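Local coordinates for uncharacterized protein (PDB 5CAG) that probably serves as the anchoring subunit of a fimbrium in the outer membrane, where it is predicted to be a lipoprotein, at residues I22-W26 with L55-G59; L33-V37 with V73-N77; R38-Y42 with E86-I92; S165-L169 with A230-I234; K239-Q245 with E284-E289. One frame throughout, in Å; residues are numbered along the deposited sequence.

Contact 1. Residues I22-W26 with L55-G59; sequences IKLDW and LSVRG
Trp26 and Val57 make the closest part of this contact. The indole NE1 donates to Val57 O at 2.7 Å, and the acceptor lies almost in the ring plane, so the bond is taken at the ring edge while the donor stands above the carbonyl plane of Val57. One methyl of the same valine, CG2, sits over a face of the indole toward its rim, 3.8 Å from Trp26 CE2. With its CG beside the backbone N (chi1 -67°), Trp26 turns the NE1 side of its ring toward segment 55-59. Leu24 fills in next to it, its CD1 methyl 3.3 Å from Val57 O, and its backbone N binds Arg58 O at 3.0 Å. Ser56 to Gly59 form a type I beta turn, closed by Gly59 N to Ser56 O at 2.8 Å, which carries the chain from strand 51-56, paired with strand 36-43, to strand 59-62, paired with strand 20-25, in a domain whose sequence family belongs to the transthyretin clan. At the end of the turn Gly59 and Lys23 form an antiparallel non-hydrogen-bonded pair. Packing is looser at the Ile22 end, where the CD1 methyls of Ile22 and Leu55 lie 4.4 Å apart and Met62 touches both side chains. Toward solvent, Lys23 and Arg58 both point away from the partner segment, and Arg58 NH1 stays 6.8 Å from Asp25 OD1, too far for a salt bridge.

Contact 2. Residues L33-V37 with V73-N77; sequences LPEGV and VYNYN
Tyr76 folds back over Gly36 and is, with Val37, one of the larger contributors to the contact. From CB the side chain takes the position between its own backbone N and carbonyl carbon (chi1 52°), which brings the ring over segment 33-37. CG lies 4.1 Å from Gly36 O, an oxygen that sits over one ring face, offset toward the rim. Along one side of the ring, CD2 approaches Val37 C at 3.6 Å and CE2 approaches Gly36 C at 3.4 Å. On the other side CE1 faces the carboxylate of Glu35, whose plane stands nearly perpendicular to the ring. CZ meets Gly36 CA, and at the tip OH comes within 3.5 Å of Glu35 OE2. The ring also packs edge-to-face with Tyr54. The backbone bond from Tyr76 N to Gly36 O is weak, at 3.5 Å. Deeper in, Val37 CG2 touches Val73 CG1 at 3.7 Å, and the Pro34 ring crosses Asn75 at about a right angle, CB to CB. The amide of Asn75 is bound outside the two segments, OD1 by Tyr118 N and ND2 by Ser116 O. On the solvent side Glu35 OE1 lies 3.0 Å from Asn77 ND2, but the angle is too poor for a hydrogen bond. Antiparallel sheet strands 36-43 and 67-75 give way to loops here, the start of one beside the end of the other.

Contact 3. Residues R38-Y42 with E86-I92; sequences RVIFY and EESYETI
Strand residues 38-42 and the irregular segment 86-92 share no backbone pairing, Tyr42 and Tyr89 making the nearest approach with CA atoms 6.4 Å apart. The Tyr42 ring fills the gap between the two segments. Tyr89 N lies over the centre of one face, Ile40 CG2 covers the opposite face toward the rim, and Tyr89 CB makes a CH-pi contact 4.0 Å from the ring centroid. At the ring's far end, Tyr42 OH donates to Glu86 O at 2.8 Å, from above the carbonyl plane. Segment 86-92 lies in the loop between strands 81-84 and 93-96 of a four-stranded antiparallel sheet, so the tyrosine fastens this connection to the face of strand 36-43. The segment is itself drawn in by Ser88 O, which accepts from both Thr91 N and Ile92 N. Ile40 and Ile92 meet tip to tip, CD1 to CD1 at 3.8 Å, and the same Ile92 methyl touches Tyr42 OH. Next to them Arg38 NH2 forms a salt bridge with Glu86 OE2 at 3.1 Å; the oxygen lies in the guanidinium plane, while the nitrogen comes from above the carboxylate, the two planes being 76° apart. Asp52 offers the guanidinium a second carboxylate, and Tyr74 OH binds its NH1.

Contact 4. Residues S165-L169 with A230-I234; sequences SIDGL and AIILI
Ile166, Leu169 and Ile231 meet at the apolar centre of the contact. Ile231 touches both of the others: its CG2 methyl reaches Ile166 CD1 at 3.8 Å, the two side chains crossing obliquely, and its CD1 meets Leu169 CD2 at 3.6 Å, at about a right angle. Ile166 places CG1 anti to its backbone N (chi1 -176°), which carries CD1 toward Ile231 and, more loosely, to within 4.3 Å of Leu233 CG. Phe189 touches Ile166 and Leu233, while Phe202 packs on Ile166 and Leu169, so the same face continues into strands 187-193 and 197-205.

Outside this cluster runs the backbone of two antiparallel strands, their axes 4.8 Å apart at closest approach. Ser165 with Ile234 and Asp167 with Ile232 are hydrogen-bonded pairs, each closed by two reciprocal N-H to O bonds; Asp167 N to Ile232 O, at 2.9 Å, is nearly straight. Between them Ile166 and Leu233 form a non-hydrogen-bonded pair. Past Asp167, Gly168 (phi 98°) turns the first chain out of the strand, and its CA lies 3.5 Å from Ala230 O.

The other face is more mixed. Ile234 extends across Ser165, whose OG lies 3.4 Å from Ile234 CB, and its CD1 also approaches Asp167 OD2. Pro186 packs on both Ser165 and Asp167 here. Regular backbone bonding thus fixes the register of strands 159-167 and 232-239, while the chemistry of their side chains distinguishes an apolar face lined by Phe189 and Phe202 from a partly polar one, consistent with the Ile166 face being turned to the interior.

Contact 5. Residues K239-Q245 with E284-E289; sequences KTDNTVQ and EVDKPE
The tip of the beta-hairpin formed by strands 232-239 and 244-250 leans here against the chain leaving strand 283-284, with Gln245 gripping Glu284 and Asp286. With chi1 at -154° the CG of Gln245 lies roughly opposite the backbone N, and the extended chain beyond carries the amide to the backbone of segment 284-289. There NE2 donates to Glu284 O at 2.8 Å, with the acceptor in the amide plane, and OE1 accepts from Asp286 N at 3.1 Å on a lone pair, in its carbonyl plane. Two bonds at the two ends of one amide fix its rotation and bracket Val285. The hairpin turn itself is a type I turn from Lys239 to Asn242 followed by a G1 beta bulge: Asn242 N binds Lys239 O, Lys239 N binds Thr243 O, and Asn242 has left-handed backbone angles. Asp241 adds an Asx turn, its OD1 accepting from Thr243 N at 3.2 Å. Asp241 also reaches Pro288, OD2 to CB at 3.3 Å, and Thr240 OG1 lies 3.8 Å from Pro288 CG, so the proline ring rests against both residues; Tyr158 packs on the same proline. Between turn and amide the extended Lys239 runs antiparallel alongside Val285, bringing CE to 3.4 Å from Asp286 O. Its NZ remains 5.6 Å from Asp286 OD2, a separation at which any attraction would probably be weak.

From the N terminus, contact 1 closes the first loop, from 22-26 to 55-59. Contact 2 opens inside that loop and closes beyond it, at 73-77, and contact 3 opens directly after 37 and closes at 86-92, so the three cross one another. They also touch: Leu55 bonds to Val37 between contacts 1 and 2, and Val73 packs against Val39 between contacts 2 and 3. Strand 36-43 serves contacts 2 and 3. On the other side of the chain's centre, in series, contact 4 closes the loop from 165-169 to 230-234, joining strands 159-167 and 232-239, and contact 5 the one from 239-245 to 284-289, tying the turn of hairpin 232-239/244-250 to the segment after strand 283-284.

Contact 1. Residues I22-W26 with L55-G59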
# COMPACT_ATOMS: atom_id res chain seq x y z
N ILE A 22 0.33 3.94 -24.73
CA ILE A 22 0.93 3.28 -23.59
C ILE A 22 0.77 1.77 -23.73
O ILE A 22 -0.34 1.28 -23.98
CB ILE A 22 0.31 3.83 -22.28
CG1 ILE A 22 0.73 5.29 -22.05
CG2 ILE A 22 0.66 2.96 -21.06
CD1 ILE A 22 -0.38 6.18 -21.51
N LYS A 23 1.89 1.05 -23.62
CA LYS A 23 1.92 -0.41 -23.56
C LYS A 23 2.42 -0.78 -22.17
O LYS A 23 3.42 -0.23 -21.72
CB LYS A 23 2.77 -1.05 -24.67
CG LYS A 23 2.66 -2.58 -24.71
CD LYS A 23 3.89 -3.24 -25.35
CE LYS A 23 4.08 -4.69 -24.96
NZ LYS A 23 4.71 -5.49 -26.06
N LEU A 24 1.69 -1.66 -21.48
CA LEU A 24 2.06 -2.08 -20.13
C LEU A 24 2.50 -3.52 -20.13
O LEU A 24 1.82 -4.37 -20.70
CB LEU A 24 0.92 -1.88 -19.12
CG LEU A 24 0.42 -0.46 -18.91
CD1 LEU A 24 -0.84 -0.45 -18.12
CD2 LEU A 24 1.43 0.38 -18.20
N ASP A 25 3.65 -3.78 -19.53
CA ASP A 25 4.19 -5.12 -19.36
C ASP A 25 3.99 -5.49 -17.92
O ASP A 25 4.10 -4.62 -17.02
CB ASP A 25 5.66 -5.21 -19.78
CG ASP A 25 6.19 -6.64 -19.90
OD1 ASP A 25 5.35 -7.58 -19.99
OD2 ASP A 25 7.43 -6.82 -19.93
N TRP A 26 3.59 -6.74 -17.70
CA TRP A 26 3.33 -7.21 -16.34
C TRP A 26 4.17 -8.41 -16.04
O TRP A 26 3.96 -9.06 -15.01
CB TRP A 26 1.84 -7.52 -16.13
CG TRP A 26 0.95 -6.32 -16.17
CD1 TRP A 26 0.36 -5.77 -17.28
CD2 TRP A 26 0.55 -5.50 -15.06
NE1 TRP A 26 -0.34 -4.64 -16.94
CE2 TRP A 26 -0.26 -4.46 -15.58
CE3 TRP A 26 0.77 -5.56 -13.68
CZ2 TRP A 26 -0.82 -3.47 -14.75
CZ3 TRP A 26 0.23 -4.58 -12.87
CH2 TRP A 26 -0.53 -3.53 -13.41
N LEU A 55 -7.66 2.88 -18.48
CA LEU A 55 -7.14 2.06 -19.57
C LEU A 55 -7.19 0.58 -19.29
O LEU A 55 -7.26 0.17 -18.13
CB LEU A 55 -5.67 2.42 -19.79
CG LEU A 55 -5.35 3.58 -20.70
CD1 LEU A 55 -3.87 3.63 -20.94
CD2 LEU A 55 -6.08 3.46 -22.03
N SER A 56 -7.06 -0.23 -20.37
CA SER A 56 -6.99 -1.69 -20.32
C SER A 56 -5.75 -2.09 -19.52
O SER A 56 -4.77 -1.32 -19.50
CB SER A 56 -6.92 -2.27 -21.73
OG SER A 56 -6.57 -3.65 -21.77
N VAL A 57 -5.74 -3.28 -18.91
CA VAL A 57 -4.56 -3.69 -18.15
C VAL A 57 -3.28 -3.65 -19.05
O VAL A 57 -2.20 -3.41 -18.53
CB VAL A 57 -4.78 -5.05 -17.48
CG1 VAL A 57 -4.57 -6.20 -18.46
CG2 VAL A 57 -3.90 -5.21 -16.26
N ARG A 58 -3.43 -3.80 -20.38
CA ARG A 58 -2.33 -3.80 -21.35
C ARG A 58 -1.97 -2.38 -21.85
O ARG A 58 -1.01 -2.21 -22.59
CB ARG A 58 -2.68 -4.69 -22.57
CG ARG A 58 -3.30 -6.07 -22.25
CD ARG A 58 -2.29 -7.13 -21.79
NE ARG A 58 -2.92 -8.45 -21.69
CZ ARG A 58 -2.38 -9.50 -21.06
NH1 ARG A 58 -1.20 -9.39 -20.46
NH2 ARG A 58 -3.03 -10.66 -21.02
N GLY A 59 -2.75 -1.40 -21.43
CA GLY A 59 -2.56 -0.01 -21.82
C GLY A 59 -3.51 0.39 -22.93
O GLY A 59 -4.58 -0.22 -23.08

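Contact 2. Residues L33-V37 with V73-N77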
# COMPACT_ATOMS: atom_id res chain seq x y z
N LEU A 33 -3.42 -10.33 -12.80
CA LEU A 33 -3.55 -9.03 -13.44
C LEU A 33 -4.72 -8.21 -12.93
O LEU A 33 -5.83 -8.74 -12.85
CB LEU A 33 -3.75 -9.20 -14.94
CG LEU A 33 -2.57 -9.59 -15.76
CD1 LEU A 33 -2.78 -9.20 -17.17
CD2 LEU A 33 -1.33 -8.92 -15.26
N PRO A 34 -4.55 -6.88 -12.73
CA PRO A 34 -5.69 -6.04 -12.33
C PRO A 34 -6.75 -5.91 -13.44
O PRO A 34 -6.53 -6.30 -14.59
CB PRO A 34 -5.06 -4.68 -12.04
CG PRO A 34 -3.61 -4.91 -11.95
CD PRO A 34 -3.31 -6.08 -12.81
N GLU A 35 -7.91 -5.35 -13.07
CA GLU A 35 -9.04 -5.12 -13.95
C GLU A 35 -8.66 -4.09 -15.04
O GLU A 35 -9.05 -4.24 -16.20
CB GLU A 35 -10.22 -4.64 -13.10
CG GLU A 35 -11.59 -5.07 -13.60
CD GLU A 35 -12.67 -4.02 -13.42
OE1 GLU A 35 -13.03 -3.72 -12.26
OE2 GLU A 35 -13.14 -3.47 -14.45
N GLY A 36 -7.86 -3.10 -14.65
CA GLY A 36 -7.35 -2.02 -15.49
C GLY A 36 -6.58 -1.01 -14.66
O GLY A 36 -6.40 -1.20 -13.45
N VAL A 37 -6.13 0.09 -15.31
CA VAL A 37 -5.36 1.15 -14.63
C VAL A 37 -5.89 2.54 -14.93
O VAL A 37 -6.55 2.75 -15.94
CB VAL A 37 -3.84 1.10 -14.96
CG1 VAL A 37 -3.23 -0.25 -14.64
CG2 VAL A 37 -3.56 1.51 -16.41
N VAL A 73 0.31 6.26 -12.66
CA VAL A 73 -0.41 5.11 -13.20
C VAL A 73 -0.61 4.15 -12.07
O VAL A 73 0.39 3.68 -11.48
CB VAL A 73 0.25 4.41 -14.40
CG1 VAL A 73 -0.71 3.39 -15.01
CG2 VAL A 73 0.71 5.40 -15.45
N TYR A 74 -1.86 3.84 -11.74
CA TYR A 74 -2.11 2.88 -10.67
C TYR A 74 -3.32 2.02 -11.04
O TYR A 74 -4.10 2.42 -11.92
CB TYR A 74 -2.28 3.61 -9.33
CG TYR A 74 -3.52 4.48 -9.25
CD1 TYR A 74 -4.74 3.95 -8.83
CD2 TYR A 74 -3.47 5.83 -9.56
CE1 TYR A 74 -5.88 4.74 -8.75
CE2 TYR A 74 -4.61 6.64 -9.50
CZ TYR A 74 -5.82 6.08 -9.10
OH TYR A 74 -6.96 6.85 -9.02
N ASN A 75 -3.47 0.85 -10.41
CA ASN A 75 -4.62 -0.02 -10.67
C ASN A 75 -5.83 0.50 -9.87
O ASN A 75 -5.74 0.77 -8.67
CB ASN A 75 -4.28 -1.46 -10.35
CG ASN A 75 -3.81 -1.71 -8.94
OD1 ASN A 75 -2.81 -1.14 -8.47
ND2 ASN A 75 -4.51 -2.61 -8.27
N TYR A 76 -6.96 0.65 -10.57
CA TYR A 76 -8.11 1.26 -9.93
C TYR A 76 -8.90 0.33 -9.06
O TYR A 76 -9.28 0.78 -7.98
CB TYR A 76 -9.06 1.96 -10.92
CG TYR A 76 -9.53 1.17 -12.12
CD1 TYR A 76 -10.61 0.30 -12.03
CD2 TYR A 76 -9.00 1.41 -13.39
CE1 TYR A 76 -11.08 -0.40 -13.13
CE2 TYR A 76 -9.50 0.75 -14.51
CZ TYR A 76 -10.53 -0.17 -14.38
OH TYR A 76 -11.03 -0.84 -15.47
N ASN A 77 -9.19 -0.90 -9.49
CA ASN A 77 -10.09 -1.75 -8.71
C ASN A 77 -9.40 -2.47 -7.58
O ASN A 77 -8.75 -3.50 -7.82
CB ASN A 77 -10.82 -2.75 -9.60
CG ASN A 77 -12.25 -3.00 -9.20
OD1 ASN A 77 -13.00 -2.07 -8.84
ND2 ASN A 77 -12.68 -4.26 -9.32

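Contact 3. Residues R38-Y42 with E86-I92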
# COMPACT_ATOMS: atom_id res chain seq x y z
N ARG A 38 -5.55 3.50 -14.06
CA ARG A 38 -5.89 4.91 -14.23
C ARG A 38 -4.60 5.66 -14.48
O ARG A 38 -3.59 5.34 -13.85
CB ARG A 38 -6.64 5.49 -13.02
CG ARG A 38 -7.38 6.79 -13.36
CD ARG A 38 -7.33 7.73 -12.19
NE ARG A 38 -8.32 8.81 -12.24
CZ ARG A 38 -8.76 9.44 -11.16
NH1 ARG A 38 -8.34 9.08 -9.95
NH2 ARG A 38 -9.66 10.41 -11.27
N VAL A 39 -4.61 6.58 -15.46
CA VAL A 39 -3.43 7.35 -15.86
C VAL A 39 -3.73 8.83 -15.69
O VAL A 39 -4.73 9.32 -16.24
CB VAL A 39 -2.98 7.03 -17.31
CG1 VAL A 39 -1.69 7.76 -17.65
CG2 VAL A 39 -2.82 5.53 -17.56
N ILE A 40 -2.91 9.54 -14.92
CA ILE A 40 -3.16 10.98 -14.75
C ILE A 40 -1.92 11.74 -15.13
O ILE A 40 -0.82 11.41 -14.68
CB ILE A 40 -3.68 11.42 -13.36
CG1 ILE A 40 -4.81 10.54 -12.85
CG2 ILE A 40 -4.13 12.87 -13.40
CD1 ILE A 40 -4.96 10.59 -11.36
N PHE A 41 -2.10 12.76 -15.95
CA PHE A 41 -1.07 13.65 -16.43
C PHE A 41 -1.24 15.02 -15.78
O PHE A 41 -2.17 15.73 -16.14
CB PHE A 41 -1.17 13.76 -17.95
CG PHE A 41 -0.49 12.66 -18.72
CD1 PHE A 41 -1.10 11.42 -18.90
CD2 PHE A 41 0.75 12.87 -19.32
CE1 PHE A 41 -0.48 10.42 -19.65
CE2 PHE A 41 1.37 11.87 -20.05
CZ PHE A 41 0.74 10.66 -20.23
N TYR A 42 -0.40 15.39 -14.80
CA TYR A 42 -0.53 16.69 -14.17
C TYR A 42 0.37 17.69 -14.90
O TYR A 42 1.59 17.50 -14.95
CB TYR A 42 -0.22 16.65 -12.66
CG TYR A 42 -1.09 15.69 -11.87
CD1 TYR A 42 -0.72 14.36 -11.71
CD2 TYR A 42 -2.25 16.12 -11.25
CE1 TYR A 42 -1.50 13.47 -10.97
CE2 TYR A 42 -3.04 15.25 -10.50
CZ TYR A 42 -2.66 13.93 -10.36
OH TYR A 42 -3.44 13.05 -9.65
N GLU A 86 -6.35 13.19 -5.37
CA GLU A 86 -6.12 13.00 -6.81
C GLU A 86 -6.08 14.33 -7.63
O GLU A 86 -5.76 14.31 -8.82
CB GLU A 86 -7.17 12.04 -7.38
CG GLU A 86 -8.60 12.43 -7.05
CD GLU A 86 -9.61 11.37 -7.42
OE1 GLU A 86 -9.69 10.35 -6.70
OE2 GLU A 86 -10.33 11.58 -8.43
N GLU A 87 -6.37 15.46 -6.97
CA GLU A 87 -6.37 16.79 -7.61
C GLU A 87 -4.93 17.27 -7.95
O GLU A 87 -4.76 18.01 -8.92
CB GLU A 87 -7.11 17.83 -6.73
CG GLU A 87 -6.57 18.00 -5.31
CD GLU A 87 -7.16 17.15 -4.18
OE1 GLU A 87 -8.13 16.39 -4.42
OE2 GLU A 87 -6.66 17.28 -3.04
N SER A 88 -3.91 16.83 -7.19
CA SER A 88 -2.52 17.22 -7.41
C SER A 88 -1.58 16.02 -7.32
O SER A 88 -1.77 15.15 -6.47
CB SER A 88 -2.10 18.26 -6.39
OG SER A 88 -0.68 18.35 -6.28
N TYR A 89 -0.52 16.02 -8.15
CA TYR A 89 0.52 14.99 -8.13
C TYR A 89 1.09 14.87 -6.71
O TYR A 89 1.08 13.78 -6.14
CB TYR A 89 1.63 15.35 -9.16
CG TYR A 89 2.77 14.36 -9.33
CD1 TYR A 89 2.58 13.17 -10.02
CD2 TYR A 89 4.06 14.68 -8.91
CE1 TYR A 89 3.64 12.28 -10.23
CE2 TYR A 89 5.13 13.80 -9.11
CZ TYR A 89 4.91 12.60 -9.78
OH TYR A 89 5.95 11.72 -9.96
N GLU A 90 1.43 16.02 -6.09
CA GLU A 90 2.01 16.13 -4.74
C GLU A 90 1.06 15.66 -3.61
O GLU A 90 1.55 15.43 -2.51
CB GLU A 90 2.49 17.56 -4.45
CG GLU A 90 3.74 17.97 -5.24
CD GLU A 90 5.10 17.42 -4.81
OE1 GLU A 90 5.50 17.68 -3.65
OE2 GLU A 90 5.78 16.79 -5.65
N THR A 91 -0.26 15.45 -3.88
CA THR A 91 -1.19 15.02 -2.84
C THR A 91 -1.86 13.65 -3.04
O THR A 91 -2.42 13.12 -2.07
CB THR A 91 -2.30 16.06 -2.63
OG1 THR A 91 -2.98 16.29 -3.86
CG2 THR A 91 -1.79 17.35 -2.07
N ILE A 92 -1.85 13.08 -4.28
CA ILE A 92 -2.52 11.80 -4.57
C ILE A 92 -1.88 10.70 -3.69
O ILE A 92 -0.68 10.42 -3.78
CB ILE A 92 -2.61 11.48 -6.09
CG1 ILE A 92 -3.45 10.22 -6.36
CG2 ILE A 92 -1.24 11.43 -6.78
CD1 ILE A 92 -3.89 10.02 -7.81

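Contact 4. Residues S165-L169 with A230-I234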
# COMPACT_ATOMS: atom_id res chain seq x y z
N SER A 165 -2.05 -6.36 15.45
CA SER A 165 -1.88 -5.00 14.96
C SER A 165 -0.39 -4.73 14.85
O SER A 165 0.40 -5.29 15.62
CB SER A 165 -2.55 -3.97 15.86
OG SER A 165 -2.36 -4.19 17.26
N ILE A 166 -0.00 -3.93 13.85
CA ILE A 166 1.40 -3.59 13.66
C ILE A 166 1.50 -2.07 13.43
O ILE A 166 0.87 -1.50 12.52
CB ILE A 166 2.08 -4.45 12.58
CG1 ILE A 166 3.58 -4.14 12.46
CG2 ILE A 166 1.38 -4.36 11.24
CD1 ILE A 166 4.43 -5.30 12.55
N ASP A 167 2.25 -1.44 14.33
CA ASP A 167 2.51 -0.01 14.34
C ASP A 167 3.85 0.27 13.77
O ASP A 167 4.77 -0.53 13.94
CB ASP A 167 2.46 0.49 15.78
CG ASP A 167 1.12 1.05 16.18
OD1 ASP A 167 0.62 1.97 15.48
OD2 ASP A 167 0.59 0.61 17.23
N GLY A 168 4.00 1.42 13.12
CA GLY A 168 5.28 1.86 12.57
C GLY A 168 5.52 1.60 11.10
O GLY A 168 6.55 2.02 10.58
N LEU A 169 4.60 0.88 10.42
CA LEU A 169 4.79 0.61 8.99
C LEU A 169 3.99 1.61 8.18
O LEU A 169 3.20 2.36 8.74
CB LEU A 169 4.42 -0.83 8.62
CG LEU A 169 5.25 -1.95 9.25
CD1 LEU A 169 4.74 -3.29 8.81
CD2 LEU A 169 6.66 -1.85 8.89
N ALA A 230 9.93 3.09 15.26
CA ALA A 230 9.91 1.80 15.93
C ALA A 230 8.77 0.97 15.39
O ALA A 230 7.70 1.50 15.11
CB ALA A 230 9.75 2.01 17.42
N ILE A 231 9.00 -0.34 15.20
CA ILE A 231 7.99 -1.23 14.65
C ILE A 231 7.52 -2.18 15.73
O ILE A 231 8.28 -3.03 16.18
CB ILE A 231 8.47 -1.95 13.39
CG1 ILE A 231 8.89 -0.92 12.33
CG2 ILE A 231 7.37 -2.87 12.84
CD1 ILE A 231 9.49 -1.48 11.11
N ILE A 232 6.25 -2.04 16.14
CA ILE A 232 5.70 -2.83 17.22
C ILE A 232 4.50 -3.69 16.80
O ILE A 232 3.49 -3.21 16.28
CB ILE A 232 5.36 -1.91 18.42
CG1 ILE A 232 6.63 -1.42 19.09
CG2 ILE A 232 4.49 -2.62 19.44
CD1 ILE A 232 7.00 -0.08 18.72
N LEU A 233 4.64 -4.98 17.06
CA LEU A 233 3.66 -6.02 16.85
C LEU A 233 2.90 -6.18 18.15
O LEU A 233 3.54 -6.26 19.21
CB LEU A 233 4.37 -7.32 16.48
CG LEU A 233 3.62 -8.23 15.59
CD1 LEU A 233 4.57 -9.16 14.88
CD2 LEU A 233 2.64 -9.04 16.36
N ILE A 234 1.54 -6.15 18.09
CA ILE A 234 0.69 -6.26 19.28
C ILE A 234 -0.26 -7.41 19.09
O ILE A 234 -0.97 -7.46 18.09
CB ILE A 234 -0.08 -4.96 19.68
CG1 ILE A 234 0.79 -3.67 19.61
CG2 ILE A 234 -0.66 -5.11 21.08
CD1 ILE A 234 0.72 -2.85 18.19

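Contact 5. Residues K239-Q245 with E284-E289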
# COMPACT_ATOMS: atom_id res chain seq x y z
N LYS A 239 -9.63 -13.65 25.92
CA LYS A 239 -9.76 -14.90 26.67
C LYS A 239 -11.20 -15.50 26.57
O LYS A 239 -12.10 -14.86 26.02
CB LYS A 239 -9.36 -14.70 28.16
CG LYS A 239 -7.87 -14.39 28.40
CD LYS A 239 -7.61 -14.39 29.91
CE LYS A 239 -6.34 -13.72 30.37
NZ LYS A 239 -6.46 -13.38 31.82
N THR A 240 -11.41 -16.73 27.11
CA THR A 240 -12.70 -17.40 27.03
C THR A 240 -13.74 -16.70 27.88
O THR A 240 -14.94 -16.92 27.67
CB THR A 240 -12.62 -18.90 27.36
OG1 THR A 240 -12.27 -19.11 28.73
CG2 THR A 240 -11.72 -19.67 26.42
N ASP A 241 -13.31 -15.84 28.81
CA ASP A 241 -14.24 -15.08 29.63
C ASP A 241 -14.37 -13.62 29.12
O ASP A 241 -14.93 -12.76 29.81
CB ASP A 241 -13.81 -15.11 31.09
CG ASP A 241 -12.47 -14.48 31.37
OD1 ASP A 241 -11.71 -14.21 30.40
OD2 ASP A 241 -12.13 -14.33 32.58
N ASN A 242 -13.87 -13.38 27.89
CA ASN A 242 -13.88 -12.09 27.19
C ASN A 242 -12.94 -11.06 27.86
O ASN A 242 -13.11 -9.86 27.69
CB ASN A 242 -15.30 -11.54 27.06
CG ASN A 242 -16.28 -12.58 26.57
OD1 ASN A 242 -16.12 -13.14 25.46
ND2 ASN A 242 -17.28 -12.90 27.40
N THR A 243 -11.94 -11.55 28.58
CA THR A 243 -10.92 -10.74 29.24
C THR A 243 -9.85 -10.49 28.23
O THR A 243 -9.77 -11.23 27.25
CB THR A 243 -10.47 -11.51 30.44
OG1 THR A 243 -11.61 -11.55 31.27
CG2 THR A 243 -9.31 -10.87 31.19
N VAL A 244 -9.05 -9.46 28.40
CA VAL A 244 -8.03 -9.31 27.39
C VAL A 244 -6.66 -9.23 28.06
O VAL A 244 -6.49 -8.69 29.16
CB VAL A 244 -8.30 -8.18 26.35
CG1 VAL A 244 -8.82 -6.90 26.99
CG2 VAL A 244 -7.08 -7.89 25.50
N GLN A 245 -5.70 -9.90 27.40
CA GLN A 245 -4.28 -9.98 27.73
C GLN A 245 -3.52 -9.64 26.46
O GLN A 245 -3.79 -10.23 25.40
CB GLN A 245 -3.92 -11.37 28.26
CG GLN A 245 -2.72 -11.37 29.17
CD GLN A 245 -2.39 -12.75 29.63
OE1 GLN A 245 -3.09 -13.35 30.47
NE2 GLN A 245 -1.30 -13.27 29.11
N GLU A 284 2.75 -16.09 27.61
CA GLU A 284 1.91 -17.03 28.33
C GLU A 284 0.58 -16.40 28.64
O GLU A 284 0.54 -15.35 29.28
CB GLU A 284 2.58 -17.53 29.62
CG GLU A 284 1.68 -18.42 30.47
CD GLU A 284 2.32 -19.24 31.57
OE1 GLU A 284 3.55 -19.15 31.77
OE2 GLU A 284 1.58 -20.03 32.20
N VAL A 285 -0.51 -17.05 28.22
CA VAL A 285 -1.87 -16.61 28.54
C VAL A 285 -2.24 -17.25 29.88
O VAL A 285 -2.19 -18.48 30.03
CB VAL A 285 -2.90 -16.89 27.42
CG1 VAL A 285 -4.30 -16.46 27.85
CG2 VAL A 285 -2.51 -16.20 26.13
N ASP A 286 -2.57 -16.41 30.87
CA ASP A 286 -2.92 -16.88 32.20
C ASP A 286 -4.37 -17.33 32.23
O ASP A 286 -5.23 -16.63 31.69
CB ASP A 286 -2.65 -15.79 33.25
CG ASP A 286 -1.21 -15.30 33.24
OD1 ASP A 286 -0.29 -16.13 33.50
OD2 ASP A 286 -1.00 -14.10 32.97
N LYS A 287 -4.62 -18.51 32.83
CA LYS A 287 -5.95 -19.11 32.98
C LYS A 287 -6.92 -18.06 33.51
O LYS A 287 -6.57 -17.33 34.44
CB LYS A 287 -5.90 -20.33 33.93
CG LYS A 287 -7.22 -21.12 34.06
CD LYS A 287 -7.08 -22.39 34.93
CE LYS A 287 -7.84 -23.59 34.39
NZ LYS A 287 -7.53 -24.84 35.14
N PRO A 288 -8.11 -17.91 32.89
CA PRO A 288 -9.06 -16.90 33.37
C PRO A 288 -9.42 -17.13 34.83
O PRO A 288 -9.50 -18.28 35.28
CB PRO A 288 -10.27 -17.06 32.45
CG PRO A 288 -10.12 -18.36 31.82
CD PRO A 288 -8.67 -18.65 31.74
N GLU A 289 -9.60 -16.02 35.56
CA GLU A 289 -9.96 -16.02 36.98
C GLU A 289 -11.29 -16.72 37.21
O GLU A 289 -12.12 -16.86 36.30
CB GLU A 289 -10.01 -14.59 37.55
CG GLU A 289 -8.63 -14.02 37.85
CD GLU A 289 -8.59 -12.77 38.71
OE1 GLU A 289 -9.42 -12.66 39.65
OE2 GLU A 289 -7.70 -11.93 38.48